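Local coordinates for protein glycosyl hydrolase family 26 (Bacteroides ovatus, PDB 4ZXO) that probably hydrolyses the internal beta-1,4-mannosidic linkages of mannan chains, as a family 26 beta-mannanase taking part in the breakdown of galactomannan, at residues H32-Y37 with G59-D64; F63-I68 with A82-Y87. All coordinates share one frame; numbering follows the deposited sequence.

Interaction 1. Residues H32-Y37 with G59-D64; sequences HDDTAY and GVMSFD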
loop_
_atom_site.group_PDB
_atom_site.type_symbol
_atom_site.label_atom_id
_atom_site.label_comp_id
_atom_site.label_asym_id
_atom_site.label_seq_id
_atom_site.Cartn_x
_atom_site.Cartn_y
_atom_site.Cartn_z
ATOM N N HIS A 32 -7.910 1.976 -1.730
ATOM C CA HIS A 32 -8.038 1.102 -0.573
ATOM C C HIS A 32 -9.496 0.672 -0.345
ATOM O O HIS A 32 -10.442 1.462 -0.460
ATOM C CB HIS A 32 -7.493 1.814 0.696
ATOM C CG HIS A 32 -7.285 0.891 1.859
ATOM N ND1 HIS A 32 -6.162 0.072 1.987
ATOM C CD2 HIS A 32 -8.069 0.637 2.941
ATOM C CE1 HIS A 32 -6.270 -0.638 3.106
ATOM N NE2 HIS A 32 -7.410 -0.294 3.714
ATOM N N ASP A 33 -9.638 -0.613 -0.053
ATOM C CA ASP A 33 -10.924 -1.271 0.276
ATOM C C ASP A 33 -11.948 -1.091 -0.861
ATOM O O ASP A 33 -13.153 -1.084 -0.625
ATOM C CB ASP A 33 -11.450 -0.750 1.631
ATOM C CG ASP A 33 -10.796 -1.458 2.801
ATOM O OD1 ASP A 33 -10.210 -2.544 2.567
ATOM O OD2 ASP A 33 -10.860 -0.927 3.935
ATOM N N ASP A 34 -11.441 -0.984 -2.101
ATOM C CA ASP A 34 -12.281 -0.532 -3.196
ATOM C C ASP A 34 -13.510 -1.410 -3.454
ATOM O O ASP A 34 -14.621 -0.889 -3.699
ATOM C CB ASP A 34 -11.444 -0.489 -4.485
ATOM C CG ASP A 34 -12.239 0.117 -5.640
ATOM O OD1 ASP A 34 -12.575 1.329 -5.565
ATOM O OD2 ASP A 34 -12.570 -0.619 -6.594
ATOM N N THR A 35 -13.323 -2.725 -3.376
ATOM C CA THR A 35 -14.418 -3.646 -3.622
ATOM C C THR A 35 -15.029 -4.210 -2.355
ATOM O O THR A 35 -15.929 -5.071 -2.425
ATOM C CB THR A 35 -13.943 -4.800 -4.509
ATOM O OG1 THR A 35 -12.656 -5.247 -4.018
ATOM C CG2 THR A 35 -13.790 -4.321 -5.949
ATOM N N ALA A 36 -14.589 -3.711 -1.202
ATOM C CA ALA A 36 -15.190 -4.133 0.065
ATOM C C ALA A 36 -16.397 -3.263 0.462
ATOM O O ALA A 36 -17.391 -3.780 0.987
ATOM C CB ALA A 36 -14.140 -4.113 1.168
ATOM N N TYR A 37 -16.288 -1.947 0.253
ATOM C CA TYR A 37 -17.389 -1.027 0.626
ATOM C C TYR A 37 -17.094 0.351 0.027
ATOM O O TYR A 37 -16.030 0.577 -0.547
ATOM C CB TYR A 37 -17.546 -0.953 2.173
ATOM C CG TYR A 37 -16.256 -0.540 2.857
ATOM C CD1 TYR A 37 -15.807 0.783 2.792
ATOM C CD2 TYR A 37 -15.479 -1.478 3.542
ATOM C CE1 TYR A 37 -14.631 1.186 3.407
ATOM C CE2 TYR A 37 -14.298 -1.100 4.170
ATOM C CZ TYR A 37 -13.855 0.224 4.070
ATOM O OH TYR A 37 -12.640 0.602 4.617
ATOM N N GLY A 59 -6.480 -0.207 -11.131
ATOM C CA GLY A 59 -5.406 -1.141 -11.403
ATOM C C GLY A 59 -4.833 -1.761 -10.134
ATOM O O GLY A 59 -4.292 -2.863 -10.162
ATOM N N VAL A 60 -4.921 -1.040 -9.014
ATOM C CA VAL A 60 -4.463 -1.557 -7.709
ATOM C C VAL A 60 -5.601 -1.486 -6.712
ATOM O O VAL A 60 -6.338 -0.484 -6.652
ATOM C CB VAL A 60 -3.321 -0.713 -7.143
ATOM C CG1 VAL A 60 -2.862 -1.269 -5.785
ATOM C CG2 VAL A 60 -2.114 -0.632 -8.113
ATOM N N MET A 61 -5.732 -2.528 -5.908
ATOM C CA MET A 61 -6.608 -2.473 -4.735
ATOM C C MET A 61 -5.792 -2.820 -3.533
ATOM O O MET A 61 -4.904 -3.678 -3.614
ATOM C CB MET A 61 -7.756 -3.456 -4.867
ATOM C CG MET A 61 -8.737 -3.006 -5.929
ATOM S SD MET A 61 -10.033 -4.228 -6.175
ATOM C CE MET A 61 -10.808 -3.543 -7.655
ATOM N N SER A 62 -6.022 -2.109 -2.435
ATOM C CA SER A 62 -5.332 -2.479 -1.188
ATOM C C SER A 62 -6.351 -2.773 -0.118
ATOM O O SER A 62 -7.501 -2.308 -0.149
ATOM C CB SER A 62 -4.336 -1.364 -0.718
ATOM O OG SER A 62 -4.986 -0.125 -0.527
ATOM N N PHE A 63 -5.898 -3.533 0.860
ATOM C CA PHE A 63 -6.720 -3.916 1.994
ATOM C C PHE A 63 -5.803 -3.978 3.199
ATOM O O PHE A 63 -4.586 -3.927 3.043
ATOM C CB PHE A 63 -7.433 -5.278 1.773
ATOM C CG PHE A 63 -8.192 -5.372 0.459
ATOM C CD1 PHE A 63 -9.522 -4.927 0.358
ATOM C CD2 PHE A 63 -7.558 -5.875 -0.665
ATOM C CE1 PHE A 63 -10.181 -4.997 -0.841
ATOM C CE2 PHE A 63 -8.210 -5.979 -1.899
ATOM C CZ PHE A 63 -9.534 -5.524 -1.991
ATOM N N ASP A 64 -6.370 -4.121 4.392
ATOM C CA ASP A 64 -5.537 -4.106 5.614
ATOM C C ASP A 64 -5.686 -5.388 6.380
ATOM O O ASP A 64 -6.779 -5.954 6.469
ATOM C CB ASP A 64 -5.911 -2.911 6.481
ATOM C CG ASP A 64 -4.759 -2.485 7.407
ATOM O OD1 ASP A 64 -3.975 -1.610 6.976
ATOM O OD2 ASP A 64 -4.565 -3.084 8.497
HETATM O O HOH W 1 -9.135 -3.721 4.705
#
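His-32 lays its imidazole against the strand that ends at Asp-64, and the ring can be followed outward atom by atom. CB sits 3.4 Å from Ser-62 OG. CG is anti to the backbone N (chi1 -166°), which swings the ring over the neighbouring strand: the carbonyl O of Ser-62 lies over one face, displaced toward the rim. ND1 shares a hydrogen bond of 2.8 Å with Ser-62 OG, and either atom could be the donor. Beyond it, CE1 comes 3.4 Å from the carbonyl carbon of Phe-63, while NE2 reaches toward Asp-64 N without bonding it. Trp-301 stacks on the same imidazole.

One residue on, Asp-33 N gives the O of Ser-62 a nearly straight bond of 2.7 Å. The Asp-33 carboxylate is shared out: OD1 approaches Phe-63 CD1 and accepts a hydrogen bond from a water that in turn accepts one from Asp-64 N, whereas OD2 accepts from Tyr-37 OH, which also meets Arg-302. Farther along the loop, Thr-35 CG2 meets Met-61 CE at 3.5 Å, and Thr-35 OG1 lies at the edge of the Phe-63 ring, in its plane.

His-32 and Ser-62 form a parallel bridge between the C-terminal ends of strands 27-32 and 60-64, neighbours in the TIM barrel; in this fold, that is the end where active sites lie.

Interaction 2. Residues F63-I68 with A82-Y87; sequences FDLGEI and AHLREY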
loop_
_atom_site.group_PDB
_atom_site.type_symbol
_atom_site.label_atom_id
_atom_site.label_comp_id
_atom_site.label_asym_id
_atom_site.label_seq_id
_atom_site.Cartn_x
_atom_site.Cartn_y
_atom_site.Cartn_z
ATOM N N PHE A 63 -5.898 -3.533 0.860
ATOM C CA PHE A 63 -6.720 -3.916 1.994
ATOM C C PHE A 63 -5.803 -3.978 3.199
ATOM O O PHE A 63 -4.586 -3.927 3.043
ATOM C CB PHE A 63 -7.433 -5.278 1.773
ATOM C CG PHE A 63 -8.192 -5.372 0.459
ATOM C CD1 PHE A 63 -9.522 -4.927 0.358
ATOM C CD2 PHE A 63 -7.558 -5.875 -0.665
ATOM C CE1 PHE A 63 -10.181 -4.997 -0.841
ATOM C CE2 PHE A 63 -8.210 -5.979 -1.899
ATOM C CZ PHE A 63 -9.534 -5.524 -1.991
ATOM N N ASP A 64 -6.370 -4.121 4.392
ATOM C CA ASP A 64 -5.537 -4.106 5.614
ATOM C C ASP A 64 -5.686 -5.388 6.380
ATOM O O ASP A 64 -6.779 -5.954 6.469
ATOM C CB ASP A 64 -5.911 -2.911 6.481
ATOM C CG ASP A 64 -4.759 -2.485 7.407
ATOM O OD1 ASP A 64 -3.975 -1.610 6.976
ATOM O OD2 ASP A 64 -4.565 -3.084 8.497
ATOM N N LEU A 65 -4.555 -5.870 6.901
ATOM C CA LEU A 65 -4.552 -7.102 7.703
ATOM C C LEU A 65 -4.593 -6.848 9.222
ATOM O O LEU A 65 -4.548 -7.789 9.998
ATOM C CB LEU A 65 -3.350 -7.963 7.357
ATOM C CG LEU A 65 -3.303 -8.413 5.917
ATOM C CD1 LEU A 65 -2.084 -9.327 5.676
ATOM C CD2 LEU A 65 -4.641 -9.083 5.461
ATOM N N GLY A 66 -4.736 -5.593 9.638
ATOM C CA GLY A 66 -4.774 -5.292 11.057
ATOM C C GLY A 66 -5.809 -6.139 11.766
ATOM O O GLY A 66 -6.967 -6.246 11.314
ATOM N N GLU A 67 -5.364 -6.733 12.880
ATOM C CA GLU A 67 -6.102 -7.660 13.788
ATOM C C GLU A 67 -6.096 -9.096 13.308
ATOM O O GLU A 67 -6.566 -9.967 14.027
ATOM C CB GLU A 67 -7.542 -7.191 14.094
ATOM C CG GLU A 67 -7.541 -5.813 14.757
ATOM C CD GLU A 67 -8.887 -5.424 15.312
ATOM O OE1 GLU A 67 -9.804 -6.274 15.441
ATOM O OE2 GLU A 67 -9.042 -4.261 15.679
ATOM N N ILE A 68 -5.485 -9.418 12.164
ATOM C CA ILE A 68 -5.309 -10.839 11.848
ATOM C C ILE A 68 -4.514 -11.509 12.939
ATOM O O ILE A 68 -4.751 -12.708 13.249
ATOM C CB ILE A 68 -4.670 -11.057 10.446
ATOM C CG1 ILE A 68 -4.979 -12.514 9.950
ATOM C CG2 ILE A 68 -3.148 -10.733 10.475
ATOM C CD1 ILE A 68 -4.897 -12.662 8.478
ATOM N N ALA A 82 -12.153 -13.767 5.217
ATOM C CA ALA A 82 -12.610 -14.613 4.119
ATOM C C ALA A 82 -13.096 -13.735 2.939
ATOM O O ALA A 82 -12.892 -14.076 1.746
ATOM C CB ALA A 82 -13.711 -15.555 4.590
ATOM N N HIS A 83 -13.707 -12.582 3.251
ATOM C CA HIS A 83 -14.066 -11.629 2.160
ATOM C C HIS A 83 -12.840 -11.007 1.522
ATOM O O HIS A 83 -12.764 -10.923 0.279
ATOM C CB HIS A 83 -14.957 -10.489 2.661
ATOM C CG HIS A 83 -16.419 -10.815 2.622
ATOM N ND1 HIS A 83 -17.311 -10.326 3.557
ATOM C CD2 HIS A 83 -17.164 -11.484 1.684
ATOM C CE1 HIS A 83 -18.541 -10.708 3.222
ATOM N NE2 HIS A 83 -18.478 -11.435 2.108
ATOM N N LEU A 84 -11.854 -10.596 2.333
ATOM C CA LEU A 84 -10.609 -10.048 1.747
ATOM C C LEU A 84 -10.012 -11.059 0.774
ATOM O O LEU A 84 -9.564 -10.702 -0.333
ATOM C CB LEU A 84 -9.566 -9.738 2.821
ATOM C CG LEU A 84 -9.950 -8.577 3.746
ATOM C CD1 LEU A 84 -8.807 -8.272 4.724
ATOM C CD2 LEU A 84 -10.267 -7.321 2.931
ATOM N N ARG A 85 -9.965 -12.337 1.174
ATOM C CA ARG A 85 -9.401 -13.324 0.249
ATOM C C ARG A 85 -10.180 -13.413 -1.064
ATOM O O ARG A 85 -9.608 -13.432 -2.138
ATOM C CB ARG A 85 -9.330 -14.696 0.893
ATOM C CG ARG A 85 -8.848 -15.750 -0.045
ATOM C CD ARG A 85 -8.853 -17.084 0.676
ATOM N NE ARG A 85 -8.160 -17.084 1.962
ATOM C CZ ARG A 85 -8.739 -17.144 3.157
ATOM N NH1 ARG A 85 -10.062 -17.215 3.250
ATOM N NH2 ARG A 85 -7.981 -17.128 4.270
ATOM N N GLU A 86 -11.500 -13.353 -0.996
ATOM C CA GLU A 86 -12.312 -13.312 -2.218
ATOM C C GLU A 86 -12.001 -12.108 -3.085
ATOM O O GLU A 86 -11.828 -12.237 -4.295
ATOM C CB GLU A 86 -13.787 -13.251 -1.875
ATOM C CG GLU A 86 -14.419 -14.507 -1.532
ATOM C CD GLU A 86 -15.947 -14.326 -1.433
ATOM O OE1 GLU A 86 -16.417 -13.183 -1.234
ATOM O OE2 GLU A 86 -16.682 -15.307 -1.604
ATOM N N TYR A 87 -11.896 -10.932 -2.459
ATOM C CA TYR A 87 -11.683 -9.715 -3.242
ATOM C C TYR A 87 -10.325 -9.769 -3.899
ATOM O O TYR A 87 -10.140 -9.264 -5.027
ATOM C CB TYR A 87 -11.796 -8.439 -2.408
ATOM C CG TYR A 87 -13.084 -8.347 -1.642
ATOM C CD1 TYR A 87 -14.268 -8.930 -2.129
ATOM C CD2 TYR A 87 -13.134 -7.667 -0.398
ATOM C CE1 TYR A 87 -15.453 -8.856 -1.383
ATOM C CE2 TYR A 87 -14.319 -7.591 0.338
ATOM C CZ TYR A 87 -15.473 -8.158 -0.162
ATOM O OH TYR A 87 -16.640 -8.078 0.548
#
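The rings of Phe-63 and Tyr-87 meet across the contact, and Phe-63 packs more extensively still on Leu-84. The phenol ring of Tyr-87 has the carbonyl O of His-83, one helical turn back, over the centre of one face, while its CD2 stands 4.0 Å from Phe-63 CE1. The two side chains cross at about a right angle, and Phe-63 CZ reaches Tyr-87 CB at 3.7 Å. Within the helix, Tyr-87 OH lies over the imidazole of His-83 near its rim, and Glu-86 OE1 is at that ring's edge.

Leu-84 fills the next place along Phe-63. Its branches divide the work: CD2 packs 3.6 Å from Phe-63 CD1, whereas CD1 touches the carbonyl O of Asp-64 and, more loosely, Leu-65 CD2. Replacing Phe-63 by an alanine would probably strip Leu-84 CD2 and Tyr-87 CB of their aromatic partner and open a gap between strand and helix.

At the strand's end, Asp-64 OD2 accepts from Gly-66 N at 2.8 Å, an Asx turn overlapping the type II turn of Leu-65 to Ile-68. Asp-64 OD1 is held by Ser-101 and His-103. The apolar join is the strand-to-helix layer of a beta-alpha-beta unit, strand 60-64, helix 81-93 and strand 97-101, as repeated around a TIM barrel.

Interactions 1 and 2 lie about 10 Å apart, centre to centre, and share Phe-63 and Asp-64 at the end of strand 60-64. Along the chain, segment 32-37 comes first, then the strand, then helix 81-93. Interaction 1 joins the strand to its parallel neighbour 27-32 and the loop after it; interaction 2 joins it to the helix outside the barrel. The two also meet directly, since Thr-35 OG1 lies 3.7 Å from Tyr-87 CB. Phe-63, touching both Thr-35 and Leu-84, lies between loop and helix, so one strand end links the barrel sheet, a loop at its C-terminal rim and the helical layer.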